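Local coordinates for cupin 2, conserved barrel (Desulfitobacterium hafniense, PDB 2OZJ), which is of unknown function but belongs to the cupin superfamily, whose members share a conserved small beta-barrel, at residues P13-L16 with A17-I20. Residues are numbered along the deposited sequence; the frame is centred on the assembly and turned at random.
Sequences PLPL and ASLI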
loop_
_atom_site.group_PDB
_atom_site.type_symbol
_atom_site.label_atom_id
_atom_site.label_comp_id
_atom_site.label_asym_id
_atom_site.label_seq_id
_atom_site.Cartn_x
_atom_site.Cartn_y
_atom_site.Cartn_z
ATOM N N PRO A 13 7.073 13.675 3.771
ATOM C CA PRO A 13 6.386 12.417 4.012
ATOM C C PRO A 13 5.405 12.541 5.178
ATOM O O PRO A 13 5.640 13.334 6.126
ATOM C CB PRO A 13 7.534 11.466 4.361
ATOM C CG PRO A 13 8.565 12.331 4.950
ATOM C CD PRO A 13 8.498 13.593 4.142
ATOM N N LEU A 14 4.317 11.801 5.084
ATOM C CA LEU A 14 3.304 11.777 6.111
ATOM C C LEU A 14 2.869 10.335 6.243
ATOM O O LEU A 14 2.901 9.600 5.267
ATOM C CB LEU A 14 2.101 12.655 5.734
ATOM C CG LEU A 14 2.336 14.149 5.462
ATOM C CD1 LEU A 14 1.084 14.780 4.831
ATOM C CD2 LEU A 14 2.727 14.874 6.720
ATOM N N PRO A 15 2.381 9.967 7.431
ATOM C CA PRO A 15 1.765 8.677 7.596
ATOM C C PRO A 15 0.499 8.630 6.775
ATOM O O PRO A 15 -0.281 9.596 6.713
ATOM C CB PRO A 15 1.410 8.645 9.090
ATOM C CG PRO A 15 1.976 9.808 9.682
ATOM C CD PRO A 15 2.330 10.775 8.650
ATOM N N LEU A 16 0.254 7.485 6.175
ATOM C CA LEU A 16 -0.829 7.319 5.295
ATOM C C LEU A 16 -2.188 7.536 6.007
ATOM O O LEU A 16 -3.092 8.218 5.506
ATOM C CB LEU A 16 -0.681 5.913 4.699
ATOM C CG LEU A 16 -1.409 5.585 3.445
ATOM C CD1 LEU A 16 -1.179 6.548 2.294
ATOM C CD2 LEU A 16 -0.939 4.116 3.103
ATOM N N ALA A 17 -2.267 7.077 7.261
ATOM C CA ALA A 17 -3.472 7.264 8.073
ATOM C C ALA A 17 -3.797 8.741 8.287
ATOM O O ALA A 17 -4.948 9.123 8.479
ATOM C CB ALA A 17 -3.301 6.596 9.425
ATOM N N SER A 18 -2.781 9.593 8.287
ATOM C CA SER A 18 -2.990 11.015 8.534
ATOM C C SER A 18 -3.636 11.745 7.334
ATOM O O SER A 18 -4.025 12.899 7.476
ATOM C CB SER A 18 -1.676 11.692 8.989
ATOM O OG SER A 18 -0.853 11.933 7.890
ATOM N N LEU A 19 -3.742 11.104 6.171
ATOM C CA LEU A 19 -4.245 11.747 4.970
ATOM C C LEU A 19 -5.792 11.716 4.897
ATOM O O LEU A 19 -6.361 12.386 4.064
ATOM C CB LEU A 19 -3.663 11.133 3.714
ATOM C CG LEU A 19 -2.132 11.216 3.551
ATOM C CD1 LEU A 19 -1.790 10.504 2.261
ATOM C CD2 LEU A 19 -1.624 12.636 3.555
ATOM N N ILE A 20 -6.434 10.969 5.789
ATOM C CA ILE A 20 -7.903 10.874 5.824
ATOM C C ILE A 20 -8.392 10.879 7.281
ATOM O O ILE A 20 -7.806 10.225 8.143
ATOM C CB ILE A 20 -8.419 9.641 5.021
ATOM C CG1 ILE A 20 -9.907 9.754 4.680
ATOM C CG2 ILE A 20 -8.162 8.304 5.728
ATOM C CD1 ILE A 20 -10.321 8.761 3.605
#
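P15 and S18 are joined through the P15 carbonyl as the chain leaves strand 14-15 and coils into one turn of 3-10 helix. S18 N donates to P15 O at 3.0 Å, the bent first i+3 bond of the turn, and L19 N reaches L16 O, also at 3.0 Å but straighter, with an N-H...O angle of 164°. Proline suits P15 because its ring holds phi near -65°, a value that serves both an extended residue and the helical turn that follows, and its carbonyl can still accept. That oxygen is gripped twice: S18 OG also bonds it at 2.7 Å, in the carbonyl plane and on a lone pair, whereas S18 N comes from above that plane. With chi1 at 79°, OG sits between its own N and carbonyl carbon, turned back onto P15 O; serine fits because its short hydroxyl reaches the backbone oxygen three residues before it. In this cupin the turn follows strand 14-15, which pairs antiparallel with a strand of the second subunit, and leads toward strand 28-34 of its own barrel, where K103 NZ hydrogen-bonds to A17 O. L19 makes the apolar join, and leucine suits it by having two branches: CD2 meets L14 CD1 at 3.7 Å, the side chains crossing at about a right angle, while CD1 lies 4.0 Å from L16 CD1. An alanine here would probably take from L14 CD1 and L16 CD1 the leucine methyls they rest on, and open a gap beside M30 and L42. L16 itself also packs on V85 of the second subunit.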